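Local coordinates for plasmid pRiA4b Orf3-like domain-containing protein (Methanosarcina mazei, PDB 2I1S) that is of unknown function but belongs to the plasmid pRiA4b ORF-3-like family and folds as a single chain around a mixed beta sheet, at residues A[45-50]-A[103-108]; A[16-21]-A[145-150]; A[55-60]-A[91-96]; A[22-27]-A[137-142]. All coordinates share one frame; numbering follows the deposited sequence.

Contact 1 (A[45-50]-A[103-108])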
loop_
_atom_site.group_PDB
_atom_site.type_symbol
_atom_site.label_atom_id
_atom_site.label_comp_id
_atom_site.label_asym_id
_atom_site.label_seq_id
_atom_site.Cartn_x
_atom_site.Cartn_y
_atom_site.Cartn_z
ATOM N N MET A 45 -5.611 1.229 -0.897
ATOM C CA MET A 45 -6.002 -0.097 -0.389
ATOM C C MET A 45 -7.329 -0.130 0.325
ATOM O O MET A 45 -7.761 -1.186 0.805
ATOM C CB MET A 45 -4.919 -0.654 0.535
ATOM C CG MET A 45 -3.589 -1.011 -0.202
ATOM S SD MET A 45 -3.659 -1.890 -1.782
ATOM C CE MET A 45 -1.947 -1.704 -2.216
ATOM N N ASP A 46 -7.987 1.020 0.428
ATOM C CA ASP A 46 -9.254 1.114 1.145
ATOM C C ASP A 46 -9.174 0.511 2.582
ATOM O O ASP A 46 -10.084 -0.181 3.093
ATOM C CB ASP A 46 -10.369 0.525 0.264
ATOM C CG ASP A 46 -11.759 0.854 0.776
ATOM O OD1 ASP A 46 -11.878 1.731 1.676
ATOM O OD2 ASP A 46 -12.733 0.235 0.259
ATOM N N TRP A 47 -8.043 0.790 3.230
ATOM C CA TRP A 47 -7.832 0.406 4.609
ATOM C C TRP A 47 -8.321 1.517 5.561
ATOM O O TRP A 47 -8.656 2.618 5.136
ATOM C CB TRP A 47 -6.358 0.037 4.824
ATOM C CG TRP A 47 -5.965 -1.313 4.260
ATOM C CD1 TRP A 47 -6.791 -2.395 4.045
ATOM C CD2 TRP A 47 -4.642 -1.746 3.876
ATOM N NE1 TRP A 47 -6.072 -3.446 3.541
ATOM C CE2 TRP A 47 -4.754 -3.081 3.428
ATOM C CE3 TRP A 47 -3.375 -1.136 3.872
ATOM C CZ2 TRP A 47 -3.649 -3.814 2.960
ATOM C CZ3 TRP A 47 -2.267 -1.877 3.390
ATOM C CH2 TRP A 47 -2.416 -3.200 2.972
ATOM N N GLU A 48 -8.349 1.227 6.855
ATOM C CA GLU A 48 -9.082 2.054 7.819
ATOM C C GLU A 48 -8.168 2.703 8.888
ATOM O O GLU A 48 -8.628 3.388 9.801
ATOM C CB GLU A 48 -10.149 1.184 8.493
ATOM C CG GLU A 48 -11.377 0.865 7.684
ATOM C CD GLU A 48 -12.213 2.072 7.446
ATOM O OE1 GLU A 48 -12.148 3.024 8.242
ATOM O OE2 GLU A 48 -12.938 2.098 6.447
ATOM N N ASP A 49 -6.876 2.459 8.764
ATOM C CA ASP A 49 -5.877 2.858 9.750
ATOM C C ASP A 49 -6.129 2.419 11.205
ATOM O O ASP A 49 -5.961 3.184 12.140
ATOM C CB ASP A 49 -5.536 4.350 9.646
ATOM C CG ASP A 49 -4.074 4.613 9.955
ATOM O OD1 ASP A 49 -3.310 3.643 10.172
ATOM O OD2 ASP A 49 -3.669 5.772 9.955
ATOM N N TYR A 50 -6.480 1.154 11.381
ATOM C CA TYR A 50 -6.844 0.625 12.692
ATOM C C TYR A 50 -5.619 0.147 13.440
ATOM O O TYR A 50 -5.635 0.025 14.687
ATOM C CB TYR A 50 -7.674 -0.637 12.493
ATOM C CG TYR A 50 -9.091 -0.443 12.028
ATOM C CD1 TYR A 50 -9.890 0.515 12.613
ATOM C CD2 TYR A 50 -9.644 -1.282 11.050
ATOM C CE1 TYR A 50 -11.218 0.681 12.211
ATOM C CE2 TYR A 50 -10.975 -1.152 10.650
ATOM C CZ TYR A 50 -11.749 -0.157 11.230
ATOM O OH TYR A 50 -13.057 0.020 10.888
ATOM N N TYR A 103 6.586 -1.788 3.268
ATOM C CA TYR A 103 5.584 -1.259 4.202
ATOM C C TYR A 103 4.815 -2.410 4.823
ATOM O O TYR A 103 4.206 -3.194 4.111
ATOM C CB TYR A 103 4.612 -0.357 3.435
ATOM C CG TYR A 103 3.412 0.190 4.177
ATOM C CD1 TYR A 103 3.517 1.310 4.998
ATOM C CD2 TYR A 103 2.150 -0.359 4.001
ATOM C CE1 TYR A 103 2.394 1.854 5.652
ATOM C CE2 TYR A 103 1.012 0.181 4.647
ATOM C CZ TYR A 103 1.135 1.291 5.466
ATOM O OH TYR A 103 -0.004 1.861 6.073
ATOM N N THR A 104 4.835 -2.493 6.142
ATOM C CA THR A 104 4.016 -3.436 6.886
ATOM C C THR A 104 2.881 -2.680 7.617
ATOM O O THR A 104 3.095 -1.646 8.257
ATOM C CB THR A 104 4.895 -4.262 7.884
ATOM O OG1 THR A 104 5.965 -4.897 7.164
ATOM C CG2 THR A 104 4.072 -5.342 8.637
ATOM N N TYR A 105 1.664 -3.197 7.485
ATOM C CA TYR A 105 0.498 -2.660 8.140
ATOM C C TYR A 105 -0.241 -3.840 8.792
ATOM O O TYR A 105 -0.485 -4.867 8.135
ATOM C CB TYR A 105 -0.389 -1.935 7.117
ATOM C CG TYR A 105 -1.765 -1.581 7.650
ATOM C CD1 TYR A 105 -1.903 -0.683 8.738
ATOM C CD2 TYR A 105 -2.926 -2.168 7.114
ATOM C CE1 TYR A 105 -3.168 -0.348 9.266
ATOM C CE2 TYR A 105 -4.193 -1.840 7.618
ATOM C CZ TYR A 105 -4.304 -0.929 8.726
ATOM O OH TYR A 105 -5.545 -0.567 9.268
ATOM N N ASP A 106 -0.598 -3.692 10.076
ATOM C CA ASP A 106 -1.269 -4.738 10.866
ATOM C C ASP A 106 -0.247 -5.775 11.263
ATOM O O ASP A 106 0.098 -6.646 10.466
ATOM C CB ASP A 106 -2.457 -5.406 10.109
ATOM C CG ASP A 106 -3.391 -6.205 11.039
ATOM O OD1 ASP A 106 -4.581 -6.347 10.729
ATOM O OD2 ASP A 106 -2.943 -6.688 12.103
ATOM N N PHE A 107 0.227 -5.693 12.500
ATOM C CA PHE A 107 1.264 -6.593 12.998
ATOM C C PHE A 107 0.699 -7.952 13.413
ATOM O O PHE A 107 1.461 -8.838 13.844
ATOM C CB PHE A 107 2.072 -5.919 14.152
ATOM C CG PHE A 107 2.842 -4.682 13.703
ATOM C CD1 PHE A 107 2.948 -4.363 12.333
ATOM C CD2 PHE A 107 3.485 -3.871 14.627
ATOM C CE1 PHE A 107 3.635 -3.250 11.897
ATOM C CE2 PHE A 107 4.197 -2.739 14.203
ATOM C CZ PHE A 107 4.270 -2.422 12.848
ATOM N N GLY A 108 -0.621 -8.116 13.294
ATOM C CA GLY A 108 -1.264 -9.436 13.447
ATOM C C GLY A 108 -1.422 -10.144 12.100
ATOM O O GLY A 108 -0.842 -11.205 11.859
#
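Trp-47 lies against Tyr-105 in an offset stack, the tryptophan's six-membered ring and the phenol 4.9 Å apart between centroids with their planes at 30°. Followed outward, Tyr-105 starts with CB beside Trp-47 CZ3. Its CD2 then comes down over the indole face near the rim, 3.4 Å from Trp-47 CE3, and CE2 continues along the same face above CD2 and CG of Trp-47. On the far side of the phenol, CE1 passes Asp-49 OD1 at 4.1 Å. The tip, OH, accepts the backbone N-H of Tyr-50 (N to OH 2.9 Å, 150° at the hydrogen), a donor lying near the ring plane. With CG anti to the backbone N (chi1 168°), the phenol leaves strand 100-105 toward the loop that follows helix 34-44. Met-45 CB covers the centre of the other indole face, while Tyr-103 CE2 meets the indole edge at Trp-47 CZ3 (4.1 Å). Trp-47 NE1 hydrogen-bonds to Val-140 O, and Tyr-105 OH also hydrogen-bonds to Glu-142 OE2. The chemistry is therefore mixed: the stack buries apolar ring surface, and a main-chain amide and a carboxylate hold the hydroxyl in place, limiting movement of the phenol against the indole.

Contact 2 (A[16-21]-A[145-150])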
loop_
_atom_site.group_PDB
_atom_site.type_symbol
_atom_site.label_atom_id
_atom_site.label_comp_id
_atom_site.label_asym_id
_atom_site.label_seq_id
_atom_site.Cartn_x
_atom_site.Cartn_y
_atom_site.Cartn_z
ATOM N N LYS A 16 2.291 -8.052 -1.224
ATOM C CA LYS A 16 3.058 -9.315 -1.270
ATOM C C LYS A 16 2.285 -10.566 -0.874
ATOM O O LYS A 16 1.463 -10.541 0.032
ATOM C CB LYS A 16 4.208 -9.253 -0.291
ATOM C CG LYS A 16 5.333 -8.358 -0.719
ATOM C CD LYS A 16 6.405 -8.442 0.331
ATOM C CE LYS A 16 6.822 -9.889 0.531
ATOM N NZ LYS A 16 8.259 -9.917 0.952
ATOM N N GLY A 17 2.613 -11.667 -1.549
ATOM C CA GLY A 17 2.160 -13.002 -1.197
ATOM C C GLY A 17 0.831 -13.417 -1.791
ATOM O O GLY A 17 0.394 -14.517 -1.576
ATOM N N ILE A 18 0.148 -12.557 -2.507
ATOM C CA ILE A 18 -1.124 -12.972 -3.134
ATOM C C ILE A 18 -0.902 -12.956 -4.662
ATOM O O ILE A 18 -0.344 -11.982 -5.202
ATOM C CB ILE A 18 -2.308 -12.044 -2.697
ATOM C CG1 ILE A 18 -2.859 -12.492 -1.346
ATOM C CG2 ILE A 18 -3.485 -12.045 -3.708
ATOM C CD1 ILE A 18 -3.203 -11.330 -0.508
ATOM N N THR A 19 -1.286 -14.052 -5.332
ATOM C CA THR A 19 -1.281 -14.093 -6.790
ATOM C C THR A 19 -2.684 -14.530 -7.284
ATOM O O THR A 19 -3.380 -15.300 -6.596
ATOM C CB THR A 19 -0.153 -14.975 -7.399
ATOM O OG1 THR A 19 -0.316 -16.302 -6.934
ATOM C CG2 THR A 19 1.219 -14.503 -6.999
ATOM N N PRO A 20 -3.139 -13.982 -8.428
ATOM C CA PRO A 20 -2.555 -12.855 -9.148
ATOM C C PRO A 20 -2.285 -11.627 -8.260
ATOM O O PRO A 20 -2.928 -11.445 -7.209
ATOM C CB PRO A 20 -3.630 -12.532 -10.195
ATOM C CG PRO A 20 -4.335 -13.780 -10.428
ATOM C CD PRO A 20 -4.315 -14.538 -9.137
ATOM N N GLN A 21 -1.381 -10.771 -8.708
ATOM C CA GLN A 21 -0.959 -9.583 -7.976
ATOM C C GLN A 21 -2.026 -8.477 -7.776
ATOM O O GLN A 21 -2.743 -8.112 -8.678
ATOM C CB GLN A 21 0.309 -9.032 -8.618
ATOM C CG GLN A 21 0.901 -7.860 -7.910
ATOM C CD GLN A 21 2.148 -7.381 -8.577
ATOM O OE1 GLN A 21 2.114 -6.832 -9.675
ATOM N NE2 GLN A 21 3.273 -7.596 -7.930
ATOM N N GLY A 145 -7.292 -12.019 7.886
ATOM C CA GLY A 145 -6.446 -13.153 8.264
ATOM C C GLY A 145 -5.088 -13.254 7.564
ATOM O O GLY A 145 -4.440 -14.288 7.665
ATOM N N GLY A 146 -4.639 -12.186 6.887
ATOM C CA GLY A 146 -3.322 -12.169 6.283
ATOM C C GLY A 146 -3.434 -12.802 4.902
ATOM O O GLY A 146 -4.539 -13.080 4.425
ATOM N N VAL A 147 -2.317 -13.025 4.221
ATOM C CA VAL A 147 -2.431 -13.512 2.842
ATOM C C VAL A 147 -3.090 -14.892 2.863
ATOM O O VAL A 147 -3.989 -15.180 2.049
ATOM C CB VAL A 147 -1.114 -13.411 2.025
ATOM C CG1 VAL A 147 -0.693 -11.970 1.926
ATOM C CG2 VAL A 147 0.012 -14.201 2.631
ATOM N N TRP A 148 -2.723 -15.693 3.856
ATOM C CA TRP A 148 -3.304 -17.021 4.006
ATOM C C TRP A 148 -4.802 -16.982 4.251
ATOM O O TRP A 148 -5.534 -17.652 3.537
ATOM C CB TRP A 148 -2.540 -17.865 5.042
ATOM C CG TRP A 148 -1.226 -18.350 4.417
ATOM C CD1 TRP A 148 0.033 -18.292 4.967
ATOM C CD2 TRP A 148 -1.054 -18.875 3.091
ATOM N NE1 TRP A 148 0.962 -18.783 4.075
ATOM C CE2 TRP A 148 0.322 -19.148 2.919
ATOM N N GLY A 149 -5.252 -16.186 5.221
ATOM C CA GLY A 149 -6.678 -16.020 5.480
ATOM C C GLY A 149 -7.500 -15.550 4.284
ATOM O O GLY A 149 -8.560 -16.088 4.000
ATOM N N TYR A 150 -7.013 -14.522 3.591
ATOM C CA TYR A 150 -7.687 -14.008 2.407
ATOM C C TYR A 150 -7.751 -15.034 1.252
ATOM O O TYR A 150 -8.809 -15.259 0.680
ATOM C CB TYR A 150 -7.063 -12.672 1.962
ATOM C CG TYR A 150 -7.779 -12.020 0.785
ATOM C CD1 TYR A 150 -9.118 -11.615 0.903
ATOM C CD2 TYR A 150 -7.133 -11.842 -0.441
ATOM C CE1 TYR A 150 -9.787 -11.034 -0.148
ATOM C CE2 TYR A 150 -7.794 -11.233 -1.533
ATOM C CZ TYR A 150 -9.122 -10.839 -1.365
ATOM O OH TYR A 150 -9.812 -10.262 -2.376
#
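The phenol ring of Tyr-150 is met obliquely by the end of Ile-18: CD1 reaches ring atom CD2 at 4.0 Å, neither squarely over a face nor in the plane. No second flat group joins the contact, and the rest is aliphatic. Ile-18 CD1 also packs on Val-147 CG1 at 3.6 Å and lies 3.9 Å from Val-147 CB, so a single methyl touches two residues spaced three apart on helix 146-157. Its neighbour CG1 adds a second touch on Val-147 CB, also at 3.9 Å. The isoleucine's CG1 branch stands anti to its carbonyl carbon (chi1 -83°), which carries CD1 across to the helix. Val-147 CG1 also meets the backbone oxygen of Lys-16, with CG1 and O 3.2 Å apart. Gly-17, at positive phi, passes close to the valine, and a beta carbon there would come tightly against Val-147 CG2. Ile-18 also touches Arg-137 and Val-140, while Val-147 touches Trp-111 and Tyr-150 packs on Pro-141 and Phe-176. The contact holds by van der Waals forces alone, with no polar bond between the two segments. The arrangement is that of a beta-hairpin loop, joining the antiparallel neighbours 7-15 and 22-29, packed against the N-terminal part of helix 146-157 at the ends of those strands.

Contact 3 (A[55-60]-A[91-96])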
loop_
_atom_site.group_PDB
_atom_site.type_symbol
_atom_site.label_atom_id
_atom_site.label_comp_id
_atom_site.label_asym_id
_atom_site.label_seq_id
_atom_site.Cartn_x
_atom_site.Cartn_y
_atom_site.Cartn_z
ATOM N N PHE A 55 7.640 1.277 7.783
ATOM C CA PHE A 55 8.415 1.110 6.578
ATOM C C PHE A 55 9.804 0.564 6.973
ATOM O O PHE A 55 10.328 0.888 8.053
ATOM C CB PHE A 55 8.608 2.440 5.845
ATOM C CG PHE A 55 7.324 3.161 5.496
ATOM C CD1 PHE A 55 6.757 3.026 4.228
ATOM C CD2 PHE A 55 6.689 4.001 6.436
ATOM C CE1 PHE A 55 5.565 3.690 3.901
ATOM C CE2 PHE A 55 5.507 4.670 6.118
ATOM C CZ PHE A 55 4.937 4.503 4.824
ATOM N N GLU A 56 10.350 -0.293 6.116
ATOM C CA GLU A 56 11.751 -0.693 6.145
ATOM C C GLU A 56 12.371 -0.256 4.812
ATOM O O GLU A 56 11.894 -0.638 3.749
ATOM C CB GLU A 56 11.888 -2.209 6.226
ATOM C CG GLU A 56 11.701 -2.837 7.587
ATOM C CD GLU A 56 11.930 -4.351 7.559
ATOM O OE1 GLU A 56 12.367 -4.901 6.495
ATOM O OE2 GLU A 56 11.670 -4.989 8.613
ATOM N N MET A 57 13.439 0.522 4.866
ATOM C CA MET A 57 14.121 0.968 3.635
ATOM C C MET A 57 15.619 1.144 3.907
ATOM O O MET A 57 16.006 1.576 5.003
ATOM C CB MET A 57 13.463 2.268 3.135
ATOM C CG MET A 57 13.959 2.799 1.818
ATOM S SD MET A 57 12.784 3.890 0.995
ATOM C CE MET A 57 13.402 3.622 -0.633
ATOM N N VAL A 58 16.456 0.776 2.932
ATOM C CA VAL A 58 17.872 1.183 2.919
ATOM C C VAL A 58 18.027 2.723 2.865
ATOM O O VAL A 58 17.417 3.398 2.012
ATOM C CB VAL A 58 18.651 0.545 1.719
ATOM C CG1 VAL A 58 19.981 1.232 1.499
ATOM C CG2 VAL A 58 18.846 -0.945 1.933
ATOM N N ASN A 59 18.843 3.266 3.767
ATOM C CA ASN A 59 19.152 4.684 3.764
ATOM C C ASN A 59 20.342 4.958 2.813
ATOM O O ASN A 59 21.430 4.446 3.021
ATOM C CB ASN A 59 19.418 5.123 5.206
ATOM C CG ASN A 59 19.814 6.596 5.343
ATOM O OD1 ASN A 59 19.944 7.339 4.365
ATOM N ND2 ASN A 59 20.026 7.013 6.586
ATOM N N PRO A 60 20.119 5.736 1.734
ATOM C CA PRO A 60 21.182 5.958 0.736
ATOM C C PRO A 60 22.425 6.658 1.260
ATOM O O PRO A 60 23.513 6.476 0.687
ATOM C CB PRO A 60 20.516 6.834 -0.327
ATOM C CG PRO A 60 19.233 7.347 0.289
ATOM C CD PRO A 60 18.846 6.399 1.373
ATOM N N SER A 91 12.180 11.983 -0.512
ATOM C CA SER A 91 13.307 12.545 -1.268
ATOM C C SER A 91 14.683 12.339 -0.631
ATOM O O SER A 91 15.702 12.505 -1.289
ATOM C CB SER A 91 13.076 14.041 -1.530
ATOM O OG SER A 91 13.288 14.834 -0.367
ATOM N N ASP A 92 14.705 11.987 0.648
ATOM C CA ASP A 92 15.942 11.622 1.326
ATOM C C ASP A 92 16.301 10.141 1.154
ATOM O O ASP A 92 17.451 9.751 1.397
ATOM C CB ASP A 92 15.831 11.966 2.805
ATOM C CG ASP A 92 15.951 13.472 3.063
ATOM O OD1 ASP A 92 16.737 14.152 2.351
ATOM O OD2 ASP A 92 15.247 13.968 3.980
ATOM N N TYR A 93 15.324 9.334 0.724
ATOM C CA TYR A 93 15.481 7.878 0.613
ATOM C C TYR A 93 15.368 7.296 -0.797
ATOM O O TYR A 93 16.233 6.523 -1.224
ATOM C CB TYR A 93 14.478 7.165 1.509
ATOM C CG TYR A 93 14.858 7.149 2.967
ATOM C CD1 TYR A 93 15.605 6.110 3.490
ATOM C CD2 TYR A 93 14.435 8.158 3.824
ATOM C CE1 TYR A 93 15.949 6.082 4.821
ATOM C CE2 TYR A 93 14.777 8.147 5.162
ATOM C CZ TYR A 93 15.542 7.108 5.662
ATOM O OH TYR A 93 15.887 7.078 6.999
ATOM N N PHE A 94 14.287 7.633 -1.498
ATOM C CA PHE A 94 14.051 7.117 -2.843
ATOM C C PHE A 94 14.906 7.842 -3.874
ATOM O O PHE A 94 14.888 9.072 -3.982
ATOM C CB PHE A 94 12.571 7.232 -3.245
ATOM C CG PHE A 94 11.648 6.266 -2.531
ATOM C CD1 PHE A 94 11.001 6.643 -1.352
ATOM C CD2 PHE A 94 11.375 5.003 -3.078
ATOM C CE1 PHE A 94 10.139 5.761 -0.687
ATOM C CE2 PHE A 94 10.517 4.121 -2.441
ATOM C CZ PHE A 94 9.886 4.503 -1.232
ATOM N N THR A 95 15.665 7.062 -4.627
ATOM C CA THR A 95 16.347 7.554 -5.806
ATOM C C THR A 95 16.191 6.454 -6.852
ATOM O O THR A 95 15.565 5.415 -6.583
ATOM C CB THR A 95 17.852 7.843 -5.534
ATOM O OG1 THR A 95 18.639 6.674 -5.806
ATOM C CG2 THR A 95 18.076 8.304 -4.075
ATOM N N LEU A 96 16.758 6.676 -8.032
ATOM C CA LEU A 96 16.712 5.688 -9.094
ATOM C C LEU A 96 17.647 4.472 -8.856
ATOM O O LEU A 96 17.371 3.388 -9.366
ATOM C CB LEU A 96 16.935 6.347 -10.473
ATOM C CG LEU A 96 16.014 7.503 -10.916
ATOM C CD1 LEU A 96 16.555 8.181 -12.181
ATOM C CD2 LEU A 96 14.541 7.080 -11.120
#
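Met-57 is the main bump of this contact, and the rings of Tyr-93 and Phe-94 form the hollow that takes it. Its chain leaves the strand with CG anti to the backbone N (chi1 -175°) and stays extended, which brings the thioether against the face of Phe-94. The methyl CE stands 3.4 Å from the centroid of the Phe-94 ring, only 12° off the normal, a CH-pi contact. SD lies over the same ring, 3.8 Å from its centroid, in a Met-aromatic contact, and also packs on Tyr-93 CB (3.7 Å). The Tyr-93 ring runs past the methionine the opposite way: Val-58 O meets its edge in plane at CD1, and Asn-59 CB approaches CE1 at 3.6 Å. Pro-60 closes the outer end, its CG 3.2 Å from Asp-92 O. A serine in place of Phe-94 would probably deprive the methionine methyl and sulfur of the aromatic face and open a gap over the thioether. Tyr-93 OH hydrogen-bonds to Asp-66 OD2 on strand 65-69. The short, weakly bonded helical turn 90-93 is thus held near the end of strand 53-58, with Phe-94 also touching Ala-101 of strand 100-105 and Phe-34 of helix 34-44.

Contact 4 (A[22-27]-A[137-142])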
loop_
_atom_site.group_PDB
_atom_site.type_symbol
_atom_site.label_atom_id
_atom_site.label_comp_id
_atom_site.label_asym_id
_atom_site.label_seq_id
_atom_site.Cartn_x
_atom_site.Cartn_y
_atom_site.Cartn_z
ATOM N N ILE A 22 -2.165 -8.006 -6.543
ATOM C CA ILE A 22 -3.008 -6.860 -6.244
ATOM C C ILE A 22 -2.051 -5.660 -6.213
ATOM O O ILE A 22 -1.074 -5.683 -5.458
ATOM C CB ILE A 22 -3.710 -7.002 -4.862
ATOM C CG1 ILE A 22 -4.546 -8.306 -4.732
ATOM C CG2 ILE A 22 -4.521 -5.767 -4.539
ATOM C CD1 ILE A 22 -4.983 -8.588 -3.291
ATOM N N TRP A 23 -2.293 -4.651 -7.060
ATOM C CA TRP A 23 -1.391 -3.485 -7.138
ATOM C C TRP A 23 -2.136 -2.225 -7.504
ATOM O O TRP A 23 -3.256 -2.285 -8.020
ATOM C CB TRP A 23 -0.218 -3.697 -8.116
ATOM C CG TRP A 23 -0.661 -3.911 -9.578
ATOM C CD1 TRP A 23 -0.942 -5.109 -10.164
ATOM C CD2 TRP A 23 -0.928 -2.906 -10.569
ATOM N NE1 TRP A 23 -1.335 -4.927 -11.443
ATOM C CE2 TRP A 23 -1.360 -3.584 -11.729
ATOM C CE3 TRP A 23 -0.882 -1.490 -10.580
ATOM C CZ2 TRP A 23 -1.720 -2.911 -12.924
ATOM C CZ3 TRP A 23 -1.224 -0.822 -11.762
ATOM C CH2 TRP A 23 -1.612 -1.548 -12.944
ATOM N N ARG A 24 -1.486 -1.094 -7.206
ATOM C CA ARG A 24 -1.932 0.273 -7.550
ATOM C C ARG A 24 -0.746 1.092 -8.012
ATOM O O ARG A 24 0.395 0.903 -7.544
ATOM C CB ARG A 24 -2.530 0.992 -6.338
ATOM C CG ARG A 24 -3.360 0.120 -5.474
ATOM C CD ARG A 24 -4.664 -0.072 -6.150
ATOM N NE ARG A 24 -5.726 -0.640 -5.304
ATOM C CZ ARG A 24 -6.228 -1.846 -5.487
ATOM N NH1 ARG A 24 -7.242 -2.225 -4.776
ATOM N NH2 ARG A 24 -5.713 -2.668 -6.392
ATOM N N ARG A 25 -0.980 1.991 -8.942
ATOM C CA ARG A 25 0.082 2.935 -9.307
ATOM C C ARG A 25 -0.381 4.325 -8.884
ATOM O O ARG A 25 -1.504 4.705 -9.152
ATOM C CB ARG A 25 0.454 2.828 -10.818
ATOM C CG ARG A 25 1.800 2.171 -11.037
ATOM C CD ARG A 25 2.214 2.024 -12.516
ATOM N NE ARG A 25 1.822 0.685 -12.881
ATOM C CZ ARG A 25 2.610 -0.361 -13.071
ATOM N NH1 ARG A 25 3.917 -0.266 -13.060
ATOM N NH2 ARG A 25 2.048 -1.519 -13.317
ATOM N N ILE A 26 0.446 5.035 -8.141
ATOM C CA ILE A 26 0.098 6.384 -7.689
ATOM C C ILE A 26 1.244 7.346 -7.973
ATOM O O ILE A 26 2.408 6.921 -8.046
ATOM C CB ILE A 26 -0.265 6.446 -6.160
ATOM C CG1 ILE A 26 0.966 6.158 -5.272
ATOM C CG2 ILE A 26 -1.513 5.584 -5.842
ATOM C CD1 ILE A 26 0.753 6.381 -3.724
ATOM N N GLN A 27 0.933 8.637 -8.119
ATOM C CA GLN A 27 2.002 9.648 -8.176
ATOM C C GLN A 27 1.930 10.577 -6.954
ATOM O O GLN A 27 0.864 11.114 -6.619
ATOM C CB GLN A 27 1.945 10.422 -9.476
ATOM C CG GLN A 27 2.011 9.546 -10.736
ATOM C CD GLN A 27 1.793 10.351 -11.994
ATOM O OE1 GLN A 27 1.964 11.570 -11.975
ATOM N NE2 GLN A 27 1.424 9.686 -13.102
ATOM N N ARG A 137 -7.238 -5.565 -9.107
ATOM C CA ARG A 137 -7.806 -6.443 -8.086
ATOM C C ARG A 137 -8.323 -5.661 -6.893
ATOM O O ARG A 137 -7.854 -4.555 -6.620
ATOM C CB ARG A 137 -6.843 -7.540 -7.648
ATOM C CG ARG A 137 -6.243 -8.326 -8.808
ATOM C CD ARG A 137 -5.759 -9.650 -8.360
ATOM N NE ARG A 137 -6.845 -10.558 -8.051
ATOM C CZ ARG A 137 -6.742 -11.607 -7.236
ATOM N NH1 ARG A 137 -5.590 -11.859 -6.620
ATOM N NH2 ARG A 137 -7.798 -12.415 -7.048
ATOM N N ALA A 138 -9.302 -6.223 -6.197
ATOM C CA ALA A 138 -9.720 -5.685 -4.902
ATOM C C ALA A 138 -8.600 -5.789 -3.860
ATOM O O ALA A 138 -7.925 -6.809 -3.744
ATOM C CB ALA A 138 -10.980 -6.413 -4.411
ATOM N N ALA A 139 -8.398 -4.721 -3.112
ATOM C CA ALA A 139 -7.557 -4.742 -1.928
ATOM C C ALA A 139 -8.042 -5.764 -0.879
ATOM O O ALA A 139 -9.235 -6.090 -0.786
ATOM C CB ALA A 139 -7.505 -3.360 -1.345
ATOM N N VAL A 140 -7.109 -6.310 -0.104
ATOM C CA VAL A 140 -7.512 -7.276 0.933
ATOM C C VAL A 140 -8.323 -6.503 1.984
ATOM O O VAL A 140 -7.932 -5.393 2.370
ATOM C CB VAL A 140 -6.274 -7.982 1.585
ATOM C CG1 VAL A 140 -5.493 -8.812 0.537
ATOM C CG2 VAL A 140 -5.331 -6.967 2.300
ATOM N N PRO A 141 -9.477 -7.060 2.416
ATOM C CA PRO A 141 -10.226 -6.348 3.454
ATOM C C PRO A 141 -9.455 -6.339 4.770
ATOM O O PRO A 141 -8.589 -7.205 4.990
ATOM C CB PRO A 141 -11.505 -7.164 3.587
ATOM C CG PRO A 141 -11.615 -7.906 2.163
ATOM C CD PRO A 141 -10.191 -8.276 1.947
ATOM N N GLU A 142 -9.761 -5.346 5.608
ATOM C CA GLU A 142 -9.209 -5.302 6.922
ATOM C C GLU A 142 -9.546 -6.616 7.660
ATOM O O GLU A 142 -10.645 -7.131 7.510
ATOM C CB GLU A 142 -9.723 -4.057 7.692
ATOM C CG GLU A 142 -9.169 -2.709 7.165
ATOM C CD GLU A 142 -7.908 -2.247 7.912
ATOM O OE1 GLU A 142 -7.275 -3.099 8.578
ATOM O OE2 GLU A 142 -7.544 -1.032 7.854
#
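Ile-22, near the start of strand 22-29 in the mixed sheet, packs on the loop that leaves the neighbouring antiparallel strand 131-136. Its CG1 meets Arg-137 CB at 3.8 Å, and CD1 reaches Val-140 CG1 at 3.9 Å, the isoleucine crossing each of these side chains at about a right angle. Trp-23 contributes its backbone oxygen to the next side chain. Arg-24 reaches across to the loop, its chain bent at chi2 (-77°) to turn the guanidinium that way. Gripped end-on, Arg-137 O accepts two hydrogen bonds, from Arg-24 NH1 at 3.0 Å and Arg-24 NH2 at 2.9 Å, both bent (136° from NH1), with the NH1 donor in the carbonyl plane. An alanine in place of Arg-24 would remove these donors and is likely to leave the Arg-137 carbonyl without its mates and the loop less firmly tied to the strand. NE hydrogen-bonds to Val-44 O, and the group makes a cation-pi contact with Phe-181. Arg-24 NH2 is shared, also giving Trp-23 O a nearly straight bond (3.0 Å, 165°) from above the carbonyl plane.

In the fold
Contact 4 is the buried one of the four, while contacts 1, 2 and 3 each combine buried side chains with exposed ones. Contacts 1, 3 and 4 reach the same mixed sheet; contact 2 works from a turn at its end. Contacts 1 and 4 meet through Glu-142, and contacts 2 and 4 through Pro-20 O with Arg-137 NH1, so the 137-142 loop is common ground. Contact 3 lies about 21 Å from contact 1 between centres, yet Phe-55 and Tyr-103 on adjacent strands touch. Chemistry varies with place: guanidinium-to-carbonyl bonds beside aliphatic packing in contact 4, aromatic stacking with one backbone N-H to phenol hydrogen bond in contact 1, sulfur and rings in contact 3, aliphatic packing in contact 2.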